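Local coordinates for rhodanese domain-containing protein (Thermoplasma volcanium GSS1, PDB 3GK5) that is of unknown function but consists here of a rhodanese domain, a fold that in relatives commonly transfers sulfur through a persulfide, at residues Y58-A63 against L80-V85; V20-E25 against A35-I40. One frame throughout, in Å; residues are numbered along the deposited sequence.

Interaction 1 of 2, residues Y58-A63 against L80-V85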
loop_
_atom_site.group_PDB
_atom_site.type_symbol
_atom_site.label_atom_id
_atom_site.label_comp_id
_atom_site.label_asym_id
_atom_site.label_seq_id
_atom_site.Cartn_x
_atom_site.Cartn_y
_atom_site.Cartn_z
ATOM N N TYR A 58 -3.319 5.665 5.305
ATOM C CA TYR A 58 -2.917 4.522 4.499
ATOM C C TYR A 58 -1.718 4.751 3.589
ATOM O O TYR A 58 -1.518 5.842 3.053
ATOM C CB TYR A 58 -4.092 4.038 3.645
ATOM C CG TYR A 58 -5.248 3.463 4.437
ATOM C CD1 TYR A 58 -6.381 4.232 4.729
ATOM C CD2 TYR A 58 -5.218 2.141 4.877
ATOM C CE1 TYR A 58 -7.455 3.689 5.435
ATOM C CE2 TYR A 58 -6.280 1.591 5.580
ATOM C CZ TYR A 58 -7.390 2.362 5.856
ATOM O OH TYR A 58 -8.427 1.801 6.557
ATOM N N ALA A 59 -0.930 3.696 3.426
ATOM C CA ALA A 59 0.237 3.710 2.555
ATOM C C ALA A 59 -0.057 2.649 1.487
ATOM O O ALA A 59 -0.001 1.444 1.757
ATOM C CB ALA A 59 1.506 3.351 3.355
ATOM N N VAL A 60 -0.388 3.099 0.281
ATOM C CA VAL A 60 -0.734 2.184 -0.803
ATOM C C VAL A 60 0.493 1.669 -1.507
ATOM O O VAL A 60 1.268 2.433 -2.082
ATOM C CB VAL A 60 -1.633 2.853 -1.848
ATOM C CG1 VAL A 60 -2.259 1.793 -2.730
ATOM C CG2 VAL A 60 -2.681 3.687 -1.169
ATOM N N ILE A 61 0.661 0.358 -1.468
ATOM C CA ILE A 61 1.819 -0.235 -2.080
ATOM C C ILE A 61 1.463 -1.103 -3.259
ATOM O O ILE A 61 0.383 -1.676 -3.340
ATOM C CB ILE A 61 2.602 -1.056 -1.067
ATOM C CG1 ILE A 61 4.013 -1.331 -1.607
ATOM C CG2 ILE A 61 1.855 -2.333 -0.770
ATOM C CD1 ILE A 61 5.087 -1.377 -0.511
ATOM N N CYS A 62 2.408 -1.208 -4.168
ATOM C CA CYS A 62 2.215 -1.975 -5.375
ATOM C C CYS A 62 3.474 -2.808 -5.645
ATOM O O CYS A 62 4.402 -2.793 -4.845
ATOM C CB CYS A 62 1.955 -0.976 -6.487
ATOM S SG CYS A 62 1.717 -1.690 -8.026
ATOM N N ALA A 63 3.525 -3.540 -6.748
ATOM C CA ALA A 63 4.734 -4.315 -7.025
ATOM C C ALA A 63 5.843 -3.344 -7.402
ATOM O O ALA A 63 6.968 -3.451 -6.910
ATOM C CB ALA A 63 4.505 -5.322 -8.164
ATOM N N LEU A 80 -10.014 10.244 1.530
ATOM C CA LEU A 80 -9.236 9.329 2.348
ATOM C C LEU A 80 -7.805 9.800 2.485
ATOM O O LEU A 80 -7.202 10.322 1.546
ATOM C CB LEU A 80 -9.252 7.914 1.769
ATOM C CG LEU A 80 -10.481 7.056 2.066
ATOM C CD1 LEU A 80 -10.398 5.778 1.259
ATOM C CD2 LEU A 80 -10.558 6.740 3.557
ATOM N N ASN A 81 -7.271 9.620 3.681
ATOM C CA ASN A 81 -5.906 10.007 3.964
ATOM C C ASN A 81 -4.987 8.849 3.559
ATOM O O ASN A 81 -4.651 7.995 4.385
ATOM C CB ASN A 81 -5.781 10.317 5.452
ATOM C CG ASN A 81 -4.405 10.774 5.832
ATOM O OD1 ASN A 81 -3.654 11.270 4.994
ATOM N ND2 ASN A 81 -4.065 10.628 7.109
ATOM N N ILE A 82 -4.614 8.818 2.276
ATOM C CA ILE A 82 -3.736 7.777 1.742
ATOM C C ILE A 82 -2.557 8.384 1.001
ATOM O O ILE A 82 -2.630 9.508 0.516
ATOM C CB ILE A 82 -4.469 6.817 0.755
ATOM C CG1 ILE A 82 -4.484 7.407 -0.658
ATOM C CG2 ILE A 82 -5.891 6.548 1.235
ATOM C CD1 ILE A 82 -5.279 8.682 -0.810
ATOM N N VAL A 83 -1.469 7.624 0.915
ATOM C CA VAL A 83 -0.260 8.063 0.234
ATOM C C VAL A 83 0.241 6.929 -0.656
ATOM O O VAL A 83 -0.057 5.769 -0.395
ATOM C CB VAL A 83 0.829 8.400 1.248
ATOM C CG1 VAL A 83 0.392 9.577 2.113
ATOM C CG2 VAL A 83 1.099 7.181 2.111
ATOM N N ASP A 84 0.998 7.262 -1.696
ATOM C CA ASP A 84 1.536 6.255 -2.616
ATOM C C ASP A 84 2.967 5.905 -2.196
ATOM O O ASP A 84 3.737 6.790 -1.823
ATOM C CB ASP A 84 1.513 6.804 -4.056
ATOM C CG ASP A 84 1.984 5.793 -5.090
ATOM O OD1 ASP A 84 1.579 4.612 -5.001
ATOM O OD2 ASP A 84 2.746 6.178 -6.012
ATOM N N VAL A 85 3.314 4.622 -2.237
ATOM C CA VAL A 85 4.660 4.193 -1.862
ATOM C C VAL A 85 5.552 4.046 -3.101
ATOM O O VAL A 85 5.328 3.182 -3.958
ATOM C CB VAL A 85 4.642 2.837 -1.105
ATOM C CG1 VAL A 85 6.058 2.441 -0.714
ATOM C CG2 VAL A 85 3.758 2.922 0.119
HETATM O O HOH W 1 3.607 1.146 -4.674
#

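Interaction 2 of 2, residues V20-E25 against A35-I40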
loop_
_atom_site.group_PDB
_atom_site.type_symbol
_atom_site.label_atom_id
_atom_site.label_comp_id
_atom_site.label_asym_id
_atom_site.label_seq_id
_atom_site.Cartn_x
_atom_site.Cartn_y
_atom_site.Cartn_z
ATOM N N VAL A 20 -0.455 -0.144 5.884
ATOM C CA VAL A 20 -0.141 -0.520 4.515
ATOM C C VAL A 20 -1.303 -1.178 3.782
ATOM O O VAL A 20 -1.863 -2.164 4.263
ATOM C CB VAL A 20 1.050 -1.490 4.488
ATOM C CG1 VAL A 20 1.415 -1.818 3.066
ATOM C CG2 VAL A 20 2.227 -0.883 5.225
ATOM N N LEU A 21 -1.661 -0.633 2.619
ATOM C CA LEU A 21 -2.733 -1.205 1.799
ATOM C C LEU A 21 -2.062 -1.823 0.574
ATOM O O LEU A 21 -1.515 -1.106 -0.268
ATOM C CB LEU A 21 -3.706 -0.127 1.325
ATOM C CG LEU A 21 -5.174 -0.501 1.093
ATOM C CD1 LEU A 21 -5.768 0.487 0.098
ATOM C CD2 LEU A 21 -5.326 -1.914 0.575
ATOM N N ASP A 22 -2.109 -3.147 0.470
ATOM C CA ASP A 22 -1.484 -3.844 -0.654
ATOM C C ASP A 22 -2.546 -4.107 -1.709
ATOM O O ASP A 22 -3.452 -4.908 -1.495
ATOM C CB ASP A 22 -0.859 -5.156 -0.168
ATOM C CG ASP A 22 0.021 -5.801 -1.206
ATOM O OD1 ASP A 22 1.061 -6.373 -0.803
ATOM O OD2 ASP A 22 -0.319 -5.755 -2.416
ATOM N N VAL A 23 -2.423 -3.427 -2.849
ATOM C CA VAL A 23 -3.393 -3.539 -3.936
ATOM C C VAL A 23 -3.031 -4.521 -5.039
ATOM O O VAL A 23 -3.612 -4.496 -6.123
ATOM C CB VAL A 23 -3.640 -2.171 -4.558
ATOM C CG1 VAL A 23 -4.051 -1.191 -3.467
ATOM C CG2 VAL A 23 -2.384 -1.697 -5.260
ATOM N N ARG A 24 -2.077 -5.392 -4.747
ATOM C CA ARG A 24 -1.631 -6.407 -5.689
ATOM C C ARG A 24 -2.584 -7.591 -5.609
ATOM O O ARG A 24 -3.413 -7.667 -4.705
ATOM C CB ARG A 24 -0.214 -6.866 -5.329
ATOM C CG ARG A 24 0.817 -5.749 -5.320
ATOM C CD ARG A 24 2.207 -6.294 -5.081
ATOM N NE ARG A 24 2.330 -6.848 -3.737
ATOM C CZ ARG A 24 3.255 -7.727 -3.372
ATOM N NH1 ARG A 24 4.144 -8.163 -4.255
ATOM N NH2 ARG A 24 3.288 -8.169 -2.126
ATOM N N GLU A 25 -2.463 -8.510 -6.558
ATOM C CA GLU A 25 -3.305 -9.695 -6.574
ATOM C C GLU A 25 -2.821 -10.617 -5.463
ATOM O O GLU A 25 -1.633 -10.655 -5.153
ATOM C CB GLU A 25 -3.230 -10.399 -7.934
ATOM C CG GLU A 25 -3.783 -9.557 -9.081
ATOM C CD GLU A 25 -5.180 -9.035 -8.789
ATOM O OE1 GLU A 25 -5.453 -7.846 -9.077
ATOM O OE2 GLU A 25 -6.012 -9.816 -8.273
ATOM N N ALA A 35 4.190 -6.493 6.876
ATOM C CA ALA A 35 3.368 -6.961 7.981
ATOM C C ALA A 35 2.111 -6.150 8.246
ATOM O O ALA A 35 2.116 -4.915 8.191
ATOM C CB ALA A 35 4.214 -7.027 9.250
ATOM N N ASN A 36 1.044 -6.878 8.566
ATOM C CA ASN A 36 -0.261 -6.306 8.876
ATOM C C ASN A 36 -0.849 -5.474 7.742
ATOM O O ASN A 36 -1.772 -4.694 7.961
ATOM C CB ASN A 36 -0.175 -5.451 10.148
ATOM C CG ASN A 36 0.409 -6.211 11.331
ATOM O OD1 ASN A 36 -0.022 -7.326 11.648
ATOM N ND2 ASN A 36 1.386 -5.605 11.994
ATOM N N SER A 37 -0.324 -5.629 6.533
ATOM C CA SER A 37 -0.862 -4.865 5.417
ATOM C C SER A 37 -2.158 -5.522 4.932
ATOM O O SER A 37 -2.200 -6.731 4.700
ATOM C CB SER A 37 0.160 -4.779 4.269
ATOM O OG SER A 37 0.250 -5.990 3.536
ATOM N N ILE A 38 -3.223 -4.733 4.817
ATOM C CA ILE A 38 -4.497 -5.250 4.338
ATOM C C ILE A 38 -4.392 -5.393 2.829
ATOM O O ILE A 38 -3.849 -4.516 2.153
ATOM C CB ILE A 38 -5.656 -4.299 4.649
ATOM C CG1 ILE A 38 -6.916 -4.757 3.895
ATOM C CG2 ILE A 38 -5.280 -2.881 4.246
ATOM C CD1 ILE A 38 -7.385 -6.174 4.236
ATOM N N ASN A 39 -4.924 -6.495 2.305
ATOM C CA ASN A 39 -4.867 -6.768 0.878
ATOM C C ASN A 39 -6.173 -6.510 0.131
ATOM O O ASN A 39 -7.191 -7.154 0.382
ATOM C CB ASN A 39 -4.439 -8.220 0.647
ATOM C CG ASN A 39 -4.290 -8.572 -0.827
ATOM O OD1 ASN A 39 -4.486 -9.730 -1.212
ATOM N ND2 ASN A 39 -3.927 -7.587 -1.656
ATOM N N ILE A 40 -6.129 -5.543 -0.776
ATOM C CA ILE A 40 -7.263 -5.227 -1.614
ATOM C C ILE A 40 -6.762 -5.067 -3.046
ATOM O O ILE A 40 -6.160 -4.048 -3.400
ATOM C CB ILE A 40 -7.973 -3.930 -1.199
ATOM C CG1 ILE A 40 -8.564 -4.083 0.208
ATOM C CG2 ILE A 40 -9.114 -3.633 -2.191
ATOM C CD1 ILE A 40 -9.202 -2.812 0.768
HETATM O O HOH W 2 2.283 -5.334 1.466
#

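Interaction 1 of 2, residues Y58-A63 against L80-V85
Strands Tyr58-Ile61 and Ile82-Val85 run parallel, 4.6 Å apart at the closest approach of their axes, with their N-to-C directions 33° apart. They are the two strands of a beta-alpha-beta unit in the rhodanese sheet, joined through helix 66-76. Tyr58 and Val60 supply the backbone bonds of the first strand: Tyr58 N donates to Asn81 O, Tyr58 O accepts from Val83 N, Val60 N donates to Val83 O (2.8 Å), and Val60 O takes Val85 N. On one face, Val60 and Ile82 run alongside each other, with Val60 CG2 4.1 Å from Ile82 CB; Tyr58 CB rests 3.9 Å from Ile82 CG2. Asp84 shares this face, but its carboxylate binds Ser68 and Tyr3. Val72 of the helix covers Val60 and Asp84, whereas Tyr58 OH is held by Glu53 N. On the other face, Val83 CG2, placed by chi1 of -64° between its own N and carbonyl carbon, packs 3.6 Å from Ala59 CA. Val85 CG2 meets Ala59 CB at 4.0 Å. Past the strand, one water donates to Val85 O (2.8 Å) and accepts weakly from Cys62 N.

Interaction 2 of 2, residues V20-E25 against A35-I40
Ser37 meets Val20 where a short beta-alpha-beta unit of the rhodanese domain brings the segment 35-40 alongside 20-25, with helix 26-29 between them in the chain. The two CB atoms of Ser37 and Val20 lie only 3.4 Å apart. Ser37 OG bonds to Ile34 O, and a water donates to both Ser37 OG (3.0 Å) and Asp22 OD1 (2.8 Å). Ile38 begins the parallel pairing: its N reaches Val20 O, and its O accepts Asp22 N at 2.8 Å. The Leu21 and Ile38 side chains extend together from the sheet, with Ile38 CG2 3.8 Å from Leu21 CD2. Asn39 follows with CG anti to its backbone N (chi1 -177°), which carries the amide across Asp22; ND2 donates to Asp22 O (2.7 Å) from above the carbonyl plane and to Arg24 O (3.1 Å), both acceptors lying in the amide plane. Ile40 N approaches Asp22 O from the opposite face of that carbonyl, and Ile40 CB packs on Leu21 CD2. The Asp22 carboxylate reaches forward to the loop after its strand, gripped side-on by NE and NH2 of Arg24, whose backbone N closes an Asx turn on OD2; NH2 also donates to Gly32 O. Two donors thus share the Asp22 carbonyl while the two bonds from ND2 fix the rotation of the Asn39 amide, and the guanidinium probably offsets the charge of the buried carboxylate.

Along the chain interaction 2 is complete before interaction 1 starts, so the two beta-alpha-beta units, built round helices 26-29 and 66-76, follow one another. Their centres lie 9 Å apart in one parallel sheet, whose strand order is 5-6, 82-85, 58-61, 19-22, 38-39. The inner strands of the two contacts are neighbours: Leu21 N probably bonds to Ala59 O (2.8 Å) and Leu21 O to Ile61 N (2.9 Å), which makes the pairings continuous. Beyond the strand ends, Arg24 CD packs near Ala63 N. The segment from Cys62 to Arg67, running into helix 66-76, resembles in sequence the active-site loop of rhodaneses, consistent with a similar site here, at the C-terminal end of strand 58-61.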